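Local atomic coordinates of trichomaglin (Trichosanthes lepiniana, PDB entry 1SGL), a protein that probably hydrolyses single-stranded RNA as a plant S-like ribonuclease of the ribonuclease T2 family. Residues 61-65 with 66-70; 114-117 with 118-122; 150-153 with 154-157. One frame throughout, in Å; residues are numbered along the deposited sequence.

Contact 1: 61-65 with 66-70; sequences GSFDP and DEIMP
D64 reaches forward over the turn that follows it: OD1 of D64 accepts the backbone N of D66 at 3.0 Å. The side chain gets there with CG opposite the backbone N and beside the carbonyl carbon (chi1 -174°). The incoming N-H meets OD1 from above the carboxylate plane, 47° out of it. The main-chain O of the same residue takes the N of E67 at 3.2 Å, and O of P65 takes the N of I68 at 3.1 Å, so three bonds step along the chain. Three acidic groups crowd on this side. OD1 of D64 lies 3.4 Å from OD2 of D66, the two carboxylates strongly tilted against each other, and OD2 of D64 is 3.8 Å from OE2 of E67. The closeness of the three would tend to raise their pKa values, though for D64 the N-H bond to OD1 works against this. Elsewhere on the turn the contact is apolar. The ring of F63 offers its edge, and CZ meets CD1 of I68 in the ring plane at 3.4 Å, the two side chains crossing at about a right angle. I68 reaches it with an extended CG1 branch (chi2 179°), while N of P65 lies above one ring face near the rim. Helix 97-106 touches this apolar pair, through Y102 at F63 and W98 at I68. An Asp-Pro pair whose aspartate side-chain oxygen accepts the N of the residue after the proline is an Asx-Pro turn, here opening a short 3-10 segment in the loop between strand 40-47 and helix 72-78.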
loop_
_atom_site.group_PDB
_atom_site.type_symbol
_atom_site.label_atom_id
_atom_site.label_comp_id
_atom_site.label_asym_id
_atom_site.label_seq_id
_atom_site.Cartn_x
_atom_site.Cartn_y
_atom_site.Cartn_z
ATOM N N GLY A 61 -12.162 10.026 16.244
ATOM C CA GLY A 61 -13.320 10.304 15.410
ATOM C C GLY A 61 -13.806 9.060 14.688
ATOM O O GLY A 61 -13.039 8.400 13.980
ATOM N N SER A 62 -15.089 8.751 14.861
ATOM C CA SER A 62 -15.705 7.576 14.253
ATOM C C SER A 62 -15.737 7.589 12.727
ATOM O O SER A 62 -16.259 8.518 12.111
ATOM C CB SER A 62 -17.128 7.409 14.785
ATOM O OG SER A 62 -17.123 7.294 16.197
ATOM N N PHE A 63 -15.176 6.542 12.125
ATOM C CA PHE A 63 -15.144 6.410 10.675
ATOM C C PHE A 63 -16.561 6.329 10.105
ATOM O O PHE A 63 -17.360 5.483 10.506
ATOM C CB PHE A 63 -14.370 5.157 10.278
ATOM C CG PHE A 63 -14.456 4.836 8.817
ATOM C CD1 PHE A 63 -13.906 5.692 7.870
ATOM C CD2 PHE A 63 -15.107 3.688 8.384
ATOM C CE1 PHE A 63 -14.005 5.403 6.511
ATOM C CE2 PHE A 63 -15.211 3.394 7.031
ATOM C CZ PHE A 63 -14.660 4.250 6.096
ATOM N N ASP A 64 -16.862 7.210 9.162
ATOM C CA ASP A 64 -18.181 7.246 8.547
ATOM C C ASP A 64 -18.114 6.746 7.104
ATOM O O ASP A 64 -17.650 7.457 6.219
ATOM C CB ASP A 64 -18.709 8.679 8.575
ATOM C CG ASP A 64 -20.134 8.784 8.093
ATOM O OD1 ASP A 64 -20.656 7.795 7.537
ATOM O OD2 ASP A 64 -20.730 9.866 8.264
ATOM N N PRO A 65 -18.586 5.515 6.850
ATOM C CA PRO A 65 -18.576 4.924 5.507
ATOM C C PRO A 65 -19.252 5.773 4.424
ATOM O O PRO A 65 -18.910 5.658 3.244
ATOM C CB PRO A 65 -19.296 3.593 5.712
ATOM C CG PRO A 65 -18.984 3.245 7.120
ATOM C CD PRO A 65 -19.148 4.567 7.829
ATOM N N ASP A 66 -20.205 6.619 4.815
ATOM C CA ASP A 66 -20.910 7.457 3.844
ATOM C C ASP A 66 -19.985 8.366 3.047
ATOM O O ASP A 66 -20.235 8.629 1.875
ATOM C CB ASP A 66 -21.968 8.342 4.520
ATOM C CG ASP A 66 -23.071 7.544 5.208
ATOM O OD1 ASP A 66 -23.281 6.358 4.881
ATOM O OD2 ASP A 66 -23.749 8.127 6.077
ATOM N N GLU A 67 -18.917 8.840 3.678
ATOM C CA GLU A 67 -17.984 9.749 3.018
ATOM C C GLU A 67 -17.048 9.120 1.982
ATOM O O GLU A 67 -16.192 9.802 1.422
ATOM C CB GLU A 67 -17.165 10.489 4.075
ATOM C CG GLU A 67 -17.997 11.440 4.917
ATOM C CD GLU A 67 -17.233 11.991 6.107
ATOM O OE1 GLU A 67 -16.029 12.302 5.961
ATOM O OE2 GLU A 67 -17.843 12.124 7.188
ATOM N N ILE A 68 -17.225 7.830 1.726
ATOM C CA ILE A 68 -16.412 7.094 0.755
ATOM C C ILE A 68 -17.039 7.083 -0.641
ATOM O O ILE A 68 -16.332 6.982 -1.644
ATOM C CB ILE A 68 -16.238 5.612 1.194
ATOM C CG1 ILE A 68 -15.153 5.499 2.257
ATOM C CG2 ILE A 68 -15.902 4.735 0.003
ATOM C CD1 ILE A 68 -14.944 4.078 2.738
ATOM N N MET A 69 -18.365 7.189 -0.683
ATOM C CA MET A 69 -19.153 7.131 -1.913
ATOM C C MET A 69 -18.501 7.339 -3.274
ATOM O O MET A 69 -18.449 6.415 -4.092
ATOM C CB MET A 69 -20.366 8.057 -1.816
ATOM C CG MET A 69 -21.035 8.280 -3.165
ATOM S SD MET A 69 -22.645 9.012 -3.035
ATOM C CE MET A 69 -23.579 7.923 -4.149
ATOM N N PRO A 70 -18.015 8.554 -3.551
ATOM C CA PRO A 70 -17.393 8.765 -4.860
ATOM C C PRO A 70 -16.102 7.983 -5.111
ATOM O O PRO A 70 -15.421 8.227 -6.103
ATOM C CB PRO A 70 -17.168 10.276 -4.889
ATOM C CG PRO A 70 -16.905 10.595 -3.454
ATOM C CD PRO A 70 -17.932 9.764 -2.713
#

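Contact 2: 114-117 with 118-122; sequences KGEW and NYFKK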
loop_
_atom_site.group_PDB
_atom_site.type_symbol
_atom_site.label_atom_id
_atom_site.label_comp_id
_atom_site.label_asym_id
_atom_site.label_seq_id
_atom_site.Cartn_x
_atom_site.Cartn_y
_atom_site.Cartn_z
ATOM N N LYS A 114 -7.259 16.862 5.824
ATOM C CA LYS A 114 -8.378 17.099 6.732
ATOM C C LYS A 114 -9.622 16.296 6.388
ATOM O O LYS A 114 -10.311 16.593 5.418
ATOM C CB LYS A 114 -8.741 18.586 6.746
ATOM C CG LYS A 114 -7.629 19.506 7.231
ATOM C CD LYS A 114 -8.092 20.957 7.250
ATOM C CE LYS A 114 -6.972 21.897 7.671
ATOM N NZ LYS A 114 -7.455 23.306 7.785
ATOM N N GLY A 115 -9.903 15.275 7.185
ATOM C CA GLY A 115 -11.091 14.478 6.953
ATOM C C GLY A 115 -10.972 13.281 6.032
ATOM O O GLY A 115 -10.060 13.190 5.202
ATOM N N GLU A 116 -11.927 12.369 6.186
ATOM C CA GLU A 116 -12.002 11.141 5.404
ATOM C C GLU A 116 -11.884 11.336 3.908
ATOM O O GLU A 116 -11.005 10.772 3.268
ATOM C CB GLU A 116 -13.319 10.425 5.675
ATOM C CG GLU A 116 -13.336 9.622 6.931
ATOM C CD GLU A 116 -14.634 8.871 7.092
ATOM O OE1 GLU A 116 -14.991 8.103 6.174
ATOM O OE2 GLU A 116 -15.292 9.049 8.133
ATOM N N TRP A 117 -12.799 12.122 3.359
ATOM C CA TRP A 117 -12.837 12.375 1.931
ATOM C C TRP A 117 -11.474 12.679 1.325
ATOM O O TRP A 117 -11.030 12.004 0.396
ATOM C CB TRP A 117 -13.780 13.533 1.628
ATOM C CG TRP A 117 -14.222 13.523 0.219
ATOM C CD1 TRP A 117 -15.076 12.632 -0.361
ATOM C CD2 TRP A 117 -13.809 14.421 -0.813
ATOM N NE1 TRP A 117 -15.221 12.919 -1.695
ATOM C CE2 TRP A 117 -14.454 14.013 -2.001
ATOM C CE3 TRP A 117 -12.953 15.529 -0.853
ATOM C CZ2 TRP A 117 -14.272 14.677 -3.222
ATOM C CZ3 TRP A 117 -12.770 16.192 -2.068
ATOM C CH2 TRP A 117 -13.429 15.760 -3.237
ATOM N N ASN A 118 -10.827 13.708 1.857
ATOM C CA ASN A 118 -9.522 14.141 1.389
ATOM C C ASN A 118 -8.463 13.053 1.567
ATOM O O ASN A 118 -7.538 12.950 0.768
ATOM C CB ASN A 118 -9.115 15.416 2.136
ATOM C CG ASN A 118 -7.841 16.030 1.594
ATOM O OD1 ASN A 118 -7.693 16.224 0.386
ATOM N ND2 ASN A 118 -6.916 16.353 2.491
ATOM N N TYR A 119 -8.601 12.246 2.613
ATOM C CA TYR A 119 -7.650 11.174 2.860
ATOM C C TYR A 119 -7.700 10.141 1.729
ATOM O O TYR A 119 -6.674 9.812 1.138
ATOM C CB TYR A 119 -7.947 10.494 4.194
ATOM C CG TYR A 119 -7.020 9.343 4.516
ATOM C CD1 TYR A 119 -5.660 9.554 4.771
ATOM C CD2 TYR A 119 -7.506 8.036 4.570
ATOM C CE1 TYR A 119 -4.809 8.482 5.076
ATOM C CE2 TYR A 119 -6.678 6.970 4.870
ATOM C CZ TYR A 119 -5.332 7.191 5.124
ATOM O OH TYR A 119 -4.532 6.111 5.433
ATOM N N PHE A 120 -8.891 9.640 1.422
ATOM C CA PHE A 120 -9.024 8.658 0.353
ATOM C C PHE A 120 -8.748 9.270 -1.008
ATOM O O PHE A 120 -8.133 8.639 -1.863
ATOM C CB PHE A 120 -10.414 8.020 0.387
ATOM C CG PHE A 120 -10.659 7.217 1.621
ATOM C CD1 PHE A 120 -9.885 6.093 1.892
ATOM C CD2 PHE A 120 -11.604 7.619 2.554
ATOM C CE1 PHE A 120 -10.043 5.384 3.081
ATOM C CE2 PHE A 120 -11.772 6.917 3.750
ATOM C CZ PHE A 120 -10.989 5.799 4.012
ATOM N N LYS A 121 -9.196 10.505 -1.202
ATOM C CA LYS A 121 -8.974 11.191 -2.465
ATOM C C LYS A 121 -7.478 11.343 -2.732
ATOM O O LYS A 121 -7.002 11.037 -3.821
ATOM C CB LYS A 121 -9.610 12.573 -2.435
ATOM C CG LYS A 121 -9.362 13.384 -3.685
ATOM C CD LYS A 121 -10.001 14.758 -3.561
ATOM C CE LYS A 121 -9.817 15.569 -4.833
ATOM N NZ LYS A 121 -10.460 16.909 -4.728
ATOM N N LYS A 122 -6.742 11.820 -1.733
ATOM C CA LYS A 122 -5.303 12.020 -1.881
ATOM C C LYS A 122 -4.550 10.709 -2.058
ATOM O O LYS A 122 -3.638 10.610 -2.875
ATOM C CB LYS A 122 -4.729 12.745 -0.666
ATOM C CG LYS A 122 -3.613 13.695 -1.036
ATOM C CD LYS A 122 -4.202 14.879 -1.794
ATOM C CE LYS A 122 -3.151 15.625 -2.590
ATOM N NZ LYS A 122 -2.605 14.773 -3.682
HETATM O O HOH W 1 -12.124 16.098 3.598
#
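With CG turned opposite the backbone N (chi1 -160°), the indole of W117 swings toward the next turn, where the extended side chain of K121 crosses it at a slant. CD of K121 lies 3.5 Å from CZ3 of W117, and NZ of K121 is as close to CH2 of W117, so methylenes and ammonium end both lie against the six-membered ring. The preceding residue, F120, keeps CG beside its own N (chi1 -65°), and its CD2 comes to 3.3 Å from O of E116. This is the first turn of helix 116-129, with G115 as N-cap at a positive phi of 89°. O of G115 accepts N of Y119 at 3.1 Å. O of E116 then takes the N of F120 almost straight on and, more weakly, the N of Y119, while O of W117 accepts the N of K121 at 2.9 Å. At the helix start a water links the two segments: it donates to O of K114 at 2.6 Å and accepts from N of N118. The polar ends look elsewhere, OE2 of E116 to the N of D64 and OH of Y119 to the carbonyl of L45 in strand 40-47.

Contact 3: 150-153 with 154-157; sequences DLKD and IVVA
This is a local contact between residues three and four apart in the first turns of helix 151-162, a surface helix that starts directly after the short strand 148-150, with D150 as its N-cap. L151 and V155 meet on one side of it, CG of L151 lying 4.3 Å from CG2 of V155, a loose apolar touch. K152 is the more contorted neighbour. Its CG stands opposite the backbone N, and from there the chain folds at each of the next three bonds, chi2 lying at 91°, so that NZ turns back over the helix to 4.3 Å from CB of V155. The same lysine meets V156 nearer its root, where CG of K152 lies 4.1 Å from CG2 of V156, the two side chains set at a slant. That methyl lies beside the N of V156, which also brings it to 3.1 Å from O of K152, a tight fit against the carbonyl. The main chain shows regular helical bonding: O of L151 accepts V155 N in the carbonyl plane at 3.1 Å and, weakly, I154 N, while O of K152 takes V156 N at 3.0 Å and O of D153 takes A157 N. Ahead of these, D153 N bonds to O of D150 at 3.0 Å, closing the opening turn. I154 is the buried residue of the set, its CB resting near O of L151. It faces inward, against L136 of helix 132-139, I141, V202 of strand 201-203 and L204, while A157 adds a second touch on L136. The helix start is also tied by a backbone bond between L151 and R200, next to strand 201-203, which pairs antiparallel with strand 148-150.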
loop_
_atom_site.group_PDB
_atom_site.type_symbol
_atom_site.label_atom_id
_atom_site.label_comp_id
_atom_site.label_asym_id
_atom_site.label_seq_id
_atom_site.Cartn_x
_atom_site.Cartn_y
_atom_site.Cartn_z
ATOM N N ASP A 150 16.119 -9.414 -10.817
ATOM C CA ASP A 150 17.232 -8.748 -10.163
ATOM C C ASP A 150 16.590 -7.601 -9.377
ATOM O O ASP A 150 15.817 -6.817 -9.929
ATOM C CB ASP A 150 18.206 -8.205 -11.216
ATOM C CG ASP A 150 19.652 -8.265 -10.759
ATOM O OD1 ASP A 150 20.031 -7.518 -9.832
ATOM O OD2 ASP A 150 20.414 -9.072 -11.326
ATOM N N LEU A 151 16.881 -7.523 -8.087
ATOM C CA LEU A 151 16.307 -6.474 -7.258
ATOM C C LEU A 151 16.497 -5.112 -7.926
ATOM O O LEU A 151 15.559 -4.314 -8.023
ATOM C CB LEU A 151 16.970 -6.470 -5.880
ATOM C CG LEU A 151 16.460 -5.392 -4.922
ATOM C CD1 LEU A 151 14.971 -5.590 -4.688
ATOM C CD2 LEU A 151 17.233 -5.457 -3.609
ATOM N N LYS A 152 17.720 -4.874 -8.395
ATOM C CA LYS A 152 18.099 -3.631 -9.050
ATOM C C LYS A 152 17.199 -3.228 -10.220
ATOM O O LYS A 152 16.937 -2.046 -10.419
ATOM C CB LYS A 152 19.553 -3.731 -9.530
ATOM C CG LYS A 152 20.079 -2.480 -10.197
ATOM C CD LYS A 152 20.764 -1.521 -9.224
ATOM C CE LYS A 152 19.825 -0.986 -8.154
ATOM N NZ LYS A 152 19.549 -2.010 -7.112
ATOM N N ASP A 153 16.733 -4.199 -10.999
ATOM C CA ASP A 153 15.864 -3.897 -12.131
ATOM C C ASP A 153 14.568 -3.252 -11.659
ATOM O O ASP A 153 14.056 -2.328 -12.294
ATOM C CB ASP A 153 15.524 -5.167 -12.918
ATOM C CG ASP A 153 16.615 -5.568 -13.889
ATOM O OD1 ASP A 153 17.687 -4.934 -13.890
ATOM O OD2 ASP A 153 16.402 -6.521 -14.663
ATOM N N ILE A 154 14.036 -3.754 -10.548
ATOM C CA ILE A 154 12.794 -3.232 -9.999
ATOM C C ILE A 154 12.997 -1.831 -9.421
ATOM O O ILE A 154 12.209 -0.928 -9.691
ATOM C CB ILE A 154 12.238 -4.183 -8.922
ATOM C CG1 ILE A 154 11.989 -5.556 -9.551
ATOM C CG2 ILE A 154 10.955 -3.614 -8.320
ATOM C CD1 ILE A 154 11.450 -6.598 -8.597
ATOM N N VAL A 155 14.064 -1.642 -8.651
ATOM C CA VAL A 155 14.326 -0.334 -8.067
ATOM C C VAL A 155 14.514 0.724 -9.150
ATOM O O VAL A 155 13.947 1.813 -9.075
ATOM C CB VAL A 155 15.573 -0.366 -7.171
ATOM C CG1 VAL A 155 15.865 1.025 -6.624
ATOM C CG2 VAL A 155 15.359 -1.336 -6.030
ATOM N N VAL A 156 15.297 0.397 -10.170
ATOM C CA VAL A 156 15.551 1.339 -11.252
ATOM C C VAL A 156 14.278 1.710 -12.004
ATOM O O VAL A 156 14.104 2.855 -12.431
ATOM C CB VAL A 156 16.594 0.772 -12.248
ATOM C CG1 VAL A 156 16.688 1.670 -13.483
ATOM C CG2 VAL A 156 17.955 0.698 -11.571
ATOM N N ALA A 157 13.389 0.740 -12.165
ATOM C CA ALA A 157 12.142 0.984 -12.862
ATOM C C ALA A 157 11.294 2.008 -12.095
ATOM O O ALA A 157 10.782 2.970 -12.678
ATOM C CB ALA A 157 11.380 -0.325 -13.029
#

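Contacts 1 and 2 adjoin on the same side of the chain's centre, their centres 10 Å apart, and they touch directly. OE2 of E116 lies 2.6 Å from the N of D64, a probable hydrogen bond tying the loop 61-70 to the start of helix 116-129, and CG of P70 packs 3.4 Å from NE1 of W117. Both contacts border helix 97-106, which probably carries one of the active-site segments of the T2 family; the N of F63 hydrogen-bonds to OE2 of E103 on it, and F120 touches W98 and Y102. Contact 3 lies on the opposite side of the chain's centre, its centre about 38 Å from that of contact 1 and about 32 Å from that of contact 2, touching neither.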